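Local coordinates for protein Baccell_00875 (PDB 5NO8) that acts as a polysaccharide lyase and probably removes the L-rhamnose caps linked to glucuronic acid in complex arabinogalactan proteins, at residues A[586-590]-A[637-641]; A[344-348]-A[649-655]; A[383-389]-A[598-604]. One frame throughout, in Å; residues are numbered along the deposited sequence.

Contact 1. Residues A[586-590]-A[637-641]; sequences HLNEV and RAENV
The carboxylate of E589 meets the side chains of R637 and N640, one oxygen to each, so that a single acid bridges two residues about one helical turn apart. The ionic part is a salt bridge: R637 NE gives OE2 of E589 a nearly straight bond of 2.9 Å, arriving on the syn side, 22° out of the carboxylate plane. R637 NH2 adds a weak bond to the same oxygen, and a water donates to OE2 as well. A second carboxylate, E576, pairs with R637 NH2, so the guanidinium is held between two acids, which limits its rotation. The neutral hydrogen bond runs from N640 ND2 to OE1 of E589, 2.9 Å long, on the anti lone pair of OE1; amide and carboxylate are nearly coplanar here. N640 reaches over because its CG stands anti to the backbone N (chi1 -179°). Apolar contact comes from V641, whose CG2 lies 3.8 Å from E589 CB and also touches the E589 carbonyl oxygen. E589 sits in a type II beta turn closed by V590 N to L587 O (3.1 Å), and N644 binds the N588 carbonyl. The whole is a loop turn docked by its acidic side chain onto helix 632-644 of the helical domain.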
loop_
_atom_site.group_PDB
_atom_site.type_symbol
_atom_site.label_atom_id
_atom_site.label_comp_id
_atom_site.label_asym_id
_atom_site.label_seq_id
_atom_site.Cartn_x
_atom_site.Cartn_y
_atom_site.Cartn_z
ATOM N N HIS A 586 2.037 2.808 -8.558
ATOM C CA HIS A 586 2.076 1.825 -7.484
ATOM C C HIS A 586 1.826 2.435 -6.108
ATOM O O HIS A 586 1.377 1.721 -5.190
ATOM C CB HIS A 586 3.441 1.127 -7.451
ATOM C CG HIS A 586 3.649 0.160 -8.567
ATOM N ND1 HIS A 586 4.458 0.436 -9.648
ATOM C CD2 HIS A 586 3.154 -1.073 -8.773
ATOM C CE1 HIS A 586 4.463 -0.603 -10.469
ATOM N NE2 HIS A 586 3.677 -1.532 -9.963
ATOM N N LEU A 587 2.194 3.704 -5.951
ATOM C CA LEU A 587 2.305 4.359 -4.643
ATOM C C LEU A 587 1.418 5.552 -4.417
ATOM O O LEU A 587 1.149 5.880 -3.262
ATOM C CB LEU A 587 3.745 4.839 -4.400
ATOM C CG LEU A 587 4.862 3.839 -4.610
ATOM C CD1 LEU A 587 6.223 4.507 -4.451
ATOM C CD2 LEU A 587 4.703 2.677 -3.667
ATOM N N ASN A 588 0.966 6.224 -5.475
ATOM C CA ASN A 588 0.384 7.553 -5.320
ATOM C C ASN A 588 -1.016 7.444 -4.707
ATOM O O ASN A 588 -1.931 6.918 -5.316
ATOM C CB ASN A 588 0.334 8.305 -6.650
ATOM C CG ASN A 588 0.081 9.774 -6.453
ATOM O OD1 ASN A 588 1.008 10.579 -6.197
ATOM N ND2 ASN A 588 -1.150 10.143 -6.557
ATOM N N GLU A 589 -1.143 7.907 -3.473
ATOM C CA GLU A 589 -2.361 7.728 -2.685
ATOM C C GLU A 589 -2.739 6.256 -2.477
ATOM O O GLU A 589 -3.900 5.914 -2.382
ATOM C CB GLU A 589 -3.518 8.543 -3.259
ATOM C CG GLU A 589 -3.238 10.027 -3.360
ATOM C CD GLU A 589 -4.534 10.841 -3.342
ATOM O OE1 GLU A 589 -5.056 11.083 -4.454
ATOM O OE2 GLU A 589 -5.019 11.203 -2.226
ATOM N N VAL A 590 -1.738 5.394 -2.371
ATOM C CA VAL A 590 -1.934 3.976 -2.154
ATOM C C VAL A 590 -1.432 3.614 -0.763
ATOM O O VAL A 590 -0.241 3.685 -0.459
ATOM C CB VAL A 590 -1.172 3.153 -3.207
ATOM C CG1 VAL A 590 -1.303 1.661 -2.952
ATOM C CG2 VAL A 590 -1.664 3.494 -4.630
ATOM N N ARG A 637 -9.471 12.765 -5.679
ATOM C CA ARG A 637 -8.579 11.848 -4.967
ATOM C C ARG A 637 -9.061 10.411 -4.964
ATOM O O ARG A 637 -8.290 9.480 -5.225
ATOM C CB ARG A 637 -8.283 12.372 -3.577
ATOM C CG ARG A 637 -7.455 13.640 -3.652
ATOM C CD ARG A 637 -7.334 14.294 -2.293
ATOM N NE ARG A 637 -6.560 13.458 -1.380
ATOM C CZ ARG A 637 -6.280 13.780 -0.123
ATOM N NH1 ARG A 637 -6.724 14.930 0.407
ATOM N NH2 ARG A 637 -5.572 12.940 0.611
ATOM N N ALA A 638 -10.359 10.209 -4.753
ATOM C CA ALA A 638 -10.951 8.894 -4.850
ATOM C C ALA A 638 -10.693 8.270 -6.203
ATOM O O ALA A 638 -10.402 7.077 -6.304
ATOM C CB ALA A 638 -12.464 8.970 -4.604
ATOM N N GLU A 639 -10.849 9.073 -7.250
ATOM C CA GLU A 639 -10.629 8.597 -8.626
ATOM C C GLU A 639 -9.184 8.142 -8.868
ATOM O O GLU A 639 -8.934 7.130 -9.543
ATOM C CB GLU A 639 -11.019 9.697 -9.621
ATOM C CG GLU A 639 -12.534 9.847 -9.750
ATOM C CD GLU A 639 -13.001 11.150 -10.389
ATOM O OE1 GLU A 639 -12.143 11.929 -10.868
ATOM O OE2 GLU A 639 -14.249 11.422 -10.378
ATOM N N ASN A 640 -8.263 8.917 -8.327
ATOM C CA ASN A 640 -6.838 8.609 -8.389
ATOM C C ASN A 640 -6.520 7.288 -7.684
ATOM O O ASN A 640 -5.795 6.435 -8.242
ATOM C CB ASN A 640 -6.040 9.756 -7.782
ATOM C CG ASN A 640 -4.554 9.504 -7.828
ATOM O OD1 ASN A 640 -4.020 9.169 -8.874
ATOM N ND2 ASN A 640 -3.894 9.621 -6.680
ATOM N N VAL A 641 -7.050 7.108 -6.479
ATOM C CA VAL A 641 -6.795 5.869 -5.732
ATOM C C VAL A 641 -7.225 4.620 -6.521
ATOM O O VAL A 641 -6.462 3.670 -6.693
ATOM C CB VAL A 641 -7.512 5.847 -4.350
ATOM C CG1 VAL A 641 -7.345 4.488 -3.698
ATOM C CG2 VAL A 641 -6.984 6.936 -3.452
HETATM O O HOH W 1 -4.272 9.871 -0.092
#

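Contact 2. Residues A[344-348]-A[649-655]; sequences KRVDF and FFEDGKA
K344 reaches from helix 338-352 to a turn, where NZ donates twice to E651: to the backbone O at 2.8 Å, on a lone pair in the carbonyl plane, and to the carboxylate OE1 at 2.9 Å, on its anti lone pair. The second bond is a salt bridge, and E651 OE1 is also held by S336. The lysine chain bends at chi3 (-74°), which brings CD and CE against the same carbonyl oxygen before the ammonium group arrives.

One residue on, R345 turns its guanidinium edge to G653 O, which NH1 meets at 2.9 Å in both the guanidinium and the carbonyl plane. A655 CB lies over the centre of one guanidinium face, 3.5 Å from R345 CZ, and R345 CG rests against F649 CD1. D681 forms a salt bridge with R345 NE, and Q353 takes a further bond from NH1. A leucine in place of this arginine would probably leave G653 O without its side-chain donor and D681 without this countercharge.

The partner is a type I beta turn, F650 to G653, extended by an Asx turn in which D652 OD1 accepts from K654 N. G653 comes so near the helix, its CA 4.1 Å from that of R345, that a CB would collide with K344 O; its backbone angles also call for glycine.

F348, a helical turn beyond K344, packs its CB against G653 O, while its ring lies beside the turn, with F348 CZ 3.6 Å from K654 CG. That lysine continues past the ring to a salt bridge with D374, and Y369 meets the F348 ring edge-to-face.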
loop_
_atom_site.group_PDB
_atom_site.type_symbol
_atom_site.label_atom_id
_atom_site.label_comp_id
_atom_site.label_asym_id
_atom_site.label_seq_id
_atom_site.Cartn_x
_atom_site.Cartn_y
_atom_site.Cartn_z
ATOM N N LYS A 344 -12.911 -7.223 -20.094
ATOM C CA LYS A 344 -12.088 -8.403 -20.271
ATOM C C LYS A 344 -11.926 -9.160 -18.949
ATOM O O LYS A 344 -11.935 -10.377 -18.947
ATOM C CB LYS A 344 -10.738 -8.042 -20.862
ATOM C CG LYS A 344 -10.864 -7.680 -22.350
ATOM C CD LYS A 344 -9.529 -7.480 -23.017
ATOM C CE LYS A 344 -8.872 -6.173 -22.631
ATOM N NZ LYS A 344 -7.733 -5.923 -23.571
ATOM N N ARG A 345 -11.775 -8.436 -17.855
ATOM C CA ARG A 345 -11.620 -9.079 -16.551
ATOM C C ARG A 345 -12.889 -9.856 -16.170
ATOM O O ARG A 345 -12.828 -10.997 -15.740
ATOM C CB ARG A 345 -11.309 -8.057 -15.455
ATOM C CG ARG A 345 -11.220 -8.645 -14.046
ATOM C CD ARG A 345 -10.191 -9.752 -14.011
ATOM N NE ARG A 345 -10.190 -10.490 -12.762
ATOM C CZ ARG A 345 -9.773 -11.737 -12.650
ATOM N NH1 ARG A 345 -9.262 -12.422 -13.682
ATOM N NH2 ARG A 345 -9.871 -12.315 -11.468
ATOM N N VAL A 346 -14.024 -9.200 -16.339
ATOM C CA VAL A 346 -15.304 -9.820 -16.037
ATOM C C VAL A 346 -15.501 -11.089 -16.858
ATOM O O VAL A 346 -15.904 -12.101 -16.315
ATOM C CB VAL A 346 -16.427 -8.777 -16.198
ATOM C CG1 VAL A 346 -17.802 -9.399 -16.313
ATOM C CG2 VAL A 346 -16.360 -7.805 -15.024
ATOM N N ASP A 347 -15.231 -11.025 -18.170
ATOM C CA ASP A 347 -15.334 -12.203 -19.030
ATOM C C ASP A 347 -14.391 -13.312 -18.616
ATOM O O ASP A 347 -14.757 -14.462 -18.667
ATOM C CB ASP A 347 -15.108 -11.851 -20.498
ATOM C CG ASP A 347 -16.257 -11.004 -21.092
ATOM O OD1 ASP A 347 -17.386 -10.981 -20.537
ATOM O OD2 ASP A 347 -16.027 -10.369 -22.151
ATOM N N PHE A 348 -13.182 -12.960 -18.171
ATOM C CA PHE A 348 -12.235 -13.957 -17.670
ATOM C C PHE A 348 -12.758 -14.652 -16.413
ATOM O O PHE A 348 -12.624 -15.879 -16.290
ATOM C CB PHE A 348 -10.864 -13.329 -17.396
ATOM C CG PHE A 348 -9.758 -14.334 -17.281
ATOM C CD1 PHE A 348 -9.522 -14.985 -16.071
ATOM C CD2 PHE A 348 -8.925 -14.614 -18.350
ATOM C CE1 PHE A 348 -8.522 -15.932 -15.948
ATOM C CE2 PHE A 348 -7.904 -15.560 -18.228
ATOM C CZ PHE A 348 -7.709 -16.228 -17.034
ATOM N N PHE A 649 -4.798 -5.621 -13.120
ATOM C CA PHE A 649 -5.639 -6.249 -14.145
ATOM C C PHE A 649 -4.944 -6.100 -15.480
ATOM O O PHE A 649 -4.488 -4.996 -15.829
ATOM C CB PHE A 649 -7.014 -5.555 -14.144
ATOM C CG PHE A 649 -7.651 -5.597 -12.797
ATOM C CD1 PHE A 649 -8.343 -6.733 -12.391
ATOM C CD2 PHE A 649 -7.488 -4.551 -11.903
ATOM C CE1 PHE A 649 -8.850 -6.822 -11.098
ATOM C CE2 PHE A 649 -8.008 -4.636 -10.612
ATOM C CZ PHE A 649 -8.692 -5.777 -10.221
ATOM N N PHE A 650 -4.832 -7.214 -16.186
ATOM C CA PHE A 650 -4.064 -7.292 -17.410
ATOM C C PHE A 650 -4.954 -7.357 -18.653
ATOM O O PHE A 650 -6.157 -7.681 -18.572
ATOM C CB PHE A 650 -3.114 -8.496 -17.314
ATOM C CG PHE A 650 -2.334 -8.524 -16.010
ATOM C CD1 PHE A 650 -1.598 -7.402 -15.611
ATOM C CD2 PHE A 650 -2.422 -9.601 -15.160
ATOM C CE1 PHE A 650 -0.916 -7.395 -14.402
ATOM C CE2 PHE A 650 -1.737 -9.616 -13.954
ATOM C CZ PHE A 650 -0.990 -8.496 -13.573
ATOM N N GLU A 651 -4.352 -7.097 -19.803
ATOM C CA GLU A 651 -5.104 -6.907 -21.045
ATOM C C GLU A 651 -5.661 -8.198 -21.615
ATOM O O GLU A 651 -6.420 -8.139 -22.568
ATOM C CB GLU A 651 -4.262 -6.218 -22.120
ATOM C CG GLU A 651 -3.791 -4.816 -21.747
ATOM C CD GLU A 651 -4.855 -3.750 -21.803
ATOM O OE1 GLU A 651 -5.966 -4.005 -22.360
ATOM O OE2 GLU A 651 -4.556 -2.631 -21.292
ATOM N N ASP A 652 -5.267 -9.348 -21.073
ATOM C CA ASP A 652 -5.906 -10.622 -21.425
ATOM C C ASP A 652 -6.988 -11.048 -20.445
ATOM O O ASP A 652 -7.450 -12.175 -20.528
ATOM C CB ASP A 652 -4.841 -11.729 -21.579
ATOM C CG ASP A 652 -3.969 -11.907 -20.325
ATOM O OD1 ASP A 652 -4.138 -11.157 -19.324
ATOM O OD2 ASP A 652 -3.062 -12.775 -20.369
ATOM N N GLY A 653 -7.340 -10.188 -19.490
ATOM C CA GLY A 653 -8.365 -10.483 -18.515
ATOM C C GLY A 653 -7.858 -11.111 -17.238
ATOM O O GLY A 653 -8.630 -11.277 -16.317
ATOM N N LYS A 654 -6.576 -11.490 -17.195
ATOM C CA LYS A 654 -5.984 -12.058 -15.976
ATOM C C LYS A 654 -5.821 -10.935 -14.943
ATOM O O LYS A 654 -5.878 -9.737 -15.270
ATOM C CB LYS A 654 -4.644 -12.723 -16.279
ATOM C CG LYS A 654 -4.795 -14.039 -17.017
ATOM C CD LYS A 654 -3.440 -14.633 -17.418
ATOM C CE LYS A 654 -3.574 -16.062 -17.940
ATOM N NZ LYS A 654 -2.243 -16.662 -18.226
ATOM N N ALA A 655 -5.616 -11.323 -13.688
ATOM C CA ALA A 655 -5.430 -10.366 -12.632
ATOM C C ALA A 655 -4.443 -10.926 -11.606
ATOM O O ALA A 655 -4.188 -12.136 -11.582
ATOM C CB ALA A 655 -6.739 -10.040 -11.965
#

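Contact 3. Residues A[383-389]-A[598-604]; sequences NCNPVDR and HWFGKRE
R389 sends its NH2 to two backbone carbonyls, G601 O at 2.8 Å and H598 O at 3.0 Å, both close to the guanidinium plane. This is an arginine gripping the main chain of residues 598-601, and it joins that segment to the loop leading into helix 396-409 in the helical domain. F600 backbone atoms lie over one guanidinium face; over the other stands E604 OE2, 4.1 Å from NH2, close enough for charge attraction although no N-H points at it. An extended chain from CG to NE carries the group there, and NH1 adds a weak bond to N385 O.

E604 has a second task: its OE2 accepts from C384 N at 3.0 Å, the donor lying above the carboxylate plane. H598 donates from ND1 to E604 O at 2.9 Å, which limits the freedom of the imidazole to turn. D388 is shared differently: N385 ND2 binds its OD2 at 2.6 Å, and R445 forms a salt bridge with its OD1.

In the packing, D388 CB sits over the F600 ring, 4.1 Å from the centroid, in a CH-pi contact. N385 CB approaches the edge of the W599 indole, whose NE1 is bonded to S212. Over one face of the H598 imidazole rests C384 SG, 3.9 Å from the ring centroid and 22° off the normal.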
loop_
_atom_site.group_PDB
_atom_site.type_symbol
_atom_site.label_atom_id
_atom_site.label_comp_id
_atom_site.label_asym_id
_atom_site.label_seq_id
_atom_site.Cartn_x
_atom_site.Cartn_y
_atom_site.Cartn_z
ATOM N N ASN A 383 0.052 -25.415 1.334
ATOM C CA ASN A 383 0.410 -23.988 1.287
ATOM C C ASN A 383 0.407 -23.388 2.703
ATOM O O ASN A 383 0.048 -24.067 3.670
ATOM C CB ASN A 383 -0.508 -23.218 0.302
ATOM C CG ASN A 383 -1.991 -23.279 0.673
ATOM O OD1 ASN A 383 -2.425 -22.671 1.660
ATOM N ND2 ASN A 383 -2.786 -23.972 -0.154
ATOM N N CYS A 384 0.799 -22.121 2.825
ATOM C CA CYS A 384 0.983 -21.494 4.145
ATOM C C CYS A 384 -0.323 -21.196 4.917
ATOM O O CYS A 384 -0.263 -21.021 6.137
ATOM C CB CYS A 384 1.797 -20.201 4.018
ATOM S SG CYS A 384 0.862 -18.849 3.250
ATOM N N ASN A 385 -1.476 -21.106 4.227
ATOM C CA ASN A 385 -2.786 -20.877 4.893
ATOM C C ASN A 385 -3.983 -21.207 3.963
ATOM O O ASN A 385 -4.534 -20.306 3.302
ATOM C CB ASN A 385 -2.884 -19.427 5.435
ATOM C CG ASN A 385 -3.825 -19.302 6.631
ATOM O OD1 ASN A 385 -3.774 -20.105 7.566
ATOM N ND2 ASN A 385 -4.676 -18.281 6.612
ATOM N N PRO A 386 -4.392 -22.502 3.910
ATOM C CA PRO A 386 -5.477 -22.961 3.027
ATOM C C PRO A 386 -6.739 -22.092 3.024
ATOM O O PRO A 386 -7.314 -21.864 1.955
ATOM C CB PRO A 386 -5.801 -24.352 3.573
ATOM C CG PRO A 386 -4.495 -24.845 4.094
ATOM C CD PRO A 386 -3.791 -23.636 4.649
ATOM N N VAL A 387 -7.159 -21.612 4.195
ATOM C CA VAL A 387 -8.431 -20.883 4.316
ATOM C C VAL A 387 -8.441 -19.596 3.453
ATOM O O VAL A 387 -9.491 -19.177 2.961
ATOM C CB VAL A 387 -8.789 -20.603 5.801
ATOM C CG1 VAL A 387 -7.861 -19.561 6.425
ATOM C CG2 VAL A 387 -10.246 -20.184 5.948
ATOM N N ASP A 388 -7.270 -19.003 3.235
ATOM C CA ASP A 388 -7.174 -17.793 2.418
ATOM C C ASP A 388 -7.103 -18.058 0.905
ATOM O O ASP A 388 -6.999 -17.105 0.123
ATOM C CB ASP A 388 -6.021 -16.904 2.893
ATOM C CG ASP A 388 -6.302 -16.239 4.247
ATOM O OD1 ASP A 388 -7.428 -15.736 4.465
ATOM O OD2 ASP A 388 -5.387 -16.234 5.106
ATOM N N ARG A 389 -7.185 -19.325 0.494
ATOM C CA ARG A 389 -7.233 -19.699 -0.916
ATOM C C ARG A 389 -8.480 -20.553 -1.193
ATOM O O ARG A 389 -8.518 -21.316 -2.169
ATOM C CB ARG A 389 -5.951 -20.444 -1.301
ATOM C CG ARG A 389 -4.683 -19.602 -1.141
ATOM C CD ARG A 389 -3.421 -20.438 -0.925
ATOM N NE ARG A 389 -2.259 -19.552 -0.832
ATOM C CZ ARG A 389 -1.912 -18.841 0.242
ATOM N NH1 ARG A 389 -2.614 -18.927 1.384
ATOM N NH2 ARG A 389 -0.841 -18.029 0.185
ATOM N N HIS A 598 1.823 -12.891 1.421
ATOM C CA HIS A 598 2.047 -14.113 2.173
ATOM C C HIS A 598 0.760 -14.947 2.274
ATOM O O HIS A 598 0.746 -16.131 1.937
ATOM C CB HIS A 598 2.560 -13.840 3.592
ATOM C CG HIS A 598 2.830 -15.101 4.351
ATOM N ND1 HIS A 598 3.932 -15.895 4.104
ATOM C CD2 HIS A 598 2.091 -15.761 5.281
ATOM C CE1 HIS A 598 3.878 -16.972 4.875
ATOM N NE2 HIS A 598 2.771 -16.912 5.601
ATOM N N TRP A 599 -0.294 -14.313 2.755
ATOM C CA TRP A 599 -1.542 -15.020 3.104
ATOM C C TRP A 599 -2.362 -15.411 1.877
ATOM O O TRP A 599 -3.083 -16.399 1.919
ATOM C CB TRP A 599 -2.401 -14.171 4.039
ATOM C CG TRP A 599 -1.687 -13.757 5.275
ATOM C CD1 TRP A 599 -1.243 -12.497 5.590
ATOM C CD2 TRP A 599 -1.314 -14.603 6.366
ATOM N NE1 TRP A 599 -0.604 -12.514 6.804
ATOM C CE2 TRP A 599 -0.641 -13.787 7.313
ATOM C CE3 TRP A 599 -1.488 -15.973 6.640
ATOM C CZ2 TRP A 599 -0.125 -14.300 8.523
ATOM C CZ3 TRP A 599 -0.974 -16.490 7.848
ATOM C CH2 TRP A 599 -0.296 -15.648 8.770
ATOM N N PHE A 600 -2.261 -14.630 0.801
ATOM C CA PHE A 600 -3.110 -14.813 -0.394
ATOM C C PHE A 600 -2.396 -15.239 -1.671
ATOM O O PHE A 600 -3.022 -15.809 -2.563
ATOM C CB PHE A 600 -3.910 -13.534 -0.620
ATOM C CG PHE A 600 -4.878 -13.248 0.485
ATOM C CD1 PHE A 600 -4.489 -12.540 1.610
ATOM C CD2 PHE A 600 -6.179 -13.741 0.431
ATOM C CE1 PHE A 600 -5.380 -12.300 2.641
ATOM C CE2 PHE A 600 -7.067 -13.501 1.458
ATOM C CZ PHE A 600 -6.664 -12.796 2.575
ATOM N N GLY A 601 -1.089 -15.012 -1.766
ATOM C CA GLY A 601 -0.369 -15.211 -3.018
ATOM C C GLY A 601 0.222 -16.587 -3.170
ATOM O O GLY A 601 0.436 -17.303 -2.172
ATOM N N LYS A 602 0.518 -16.947 -4.411
ATOM C CA LYS A 602 1.270 -18.151 -4.712
ATOM C C LYS A 602 2.693 -18.135 -4.136
ATOM O O LYS A 602 3.186 -19.167 -3.676
ATOM C CB LYS A 602 1.399 -18.359 -6.222
ATOM C CG LYS A 602 1.919 -19.755 -6.559
ATOM C CD LYS A 602 1.847 -20.021 -8.046
ATOM C CE LYS A 602 2.124 -21.472 -8.386
ATOM N NZ LYS A 602 2.367 -21.603 -9.851
ATOM N N ARG A 603 3.358 -16.982 -4.202
ATOM C CA ARG A 603 4.773 -16.885 -3.791
ATOM C C ARG A 603 4.962 -16.737 -2.281
ATOM O O ARG A 603 6.112 -16.803 -1.795
ATOM C CB ARG A 603 5.439 -15.717 -4.500
ATOM C CG ARG A 603 5.488 -15.846 -6.013
ATOM C CD ARG A 603 6.373 -16.966 -6.518
ATOM N NE ARG A 603 6.321 -16.969 -7.985
ATOM C CZ ARG A 603 6.945 -16.096 -8.789
ATOM N NH1 ARG A 603 7.743 -15.134 -8.297
ATOM N NH2 ARG A 603 6.788 -16.201 -10.106
ATOM N N GLU A 604 3.857 -16.471 -1.567
ATOM C CA GLU A 604 3.806 -16.433 -0.097
ATOM C C GLU A 604 4.834 -15.466 0.514
ATOM O O GLU A 604 5.413 -15.733 1.562
ATOM C CB GLU A 604 3.952 -17.856 0.469
ATOM C CG GLU A 604 2.861 -18.796 -0.050
ATOM C CD GLU A 604 2.923 -20.194 0.554
ATOM O OE1 GLU A 604 3.886 -20.499 1.290
ATOM O OE2 GLU A 604 1.993 -20.992 0.287
#

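How the contacts relate
Followed from the N terminus, past the strand-rich first part of the chain, the path opens contact 2 at 344-348, on helix 338-352, and contact 3 soon after at 383-389. A long run of helices leads to 586-590, where contact 1 opens; 598-604 then closes contact 3, 637-641 closes contact 1 and 649-655 closes contact 2. Contacts 1 and 3 therefore cross, while both fall within the wider span of contact 2. None touches another: the centres lie 21 to 26 Å apart. Contact 2 ties helix 338-352 to the loop after helix 632-644, contact 3 the loop before helix 396-409 to helix 596-600 and the residues following, and contact 1 the loop before helix 596-600 to helix 632-644.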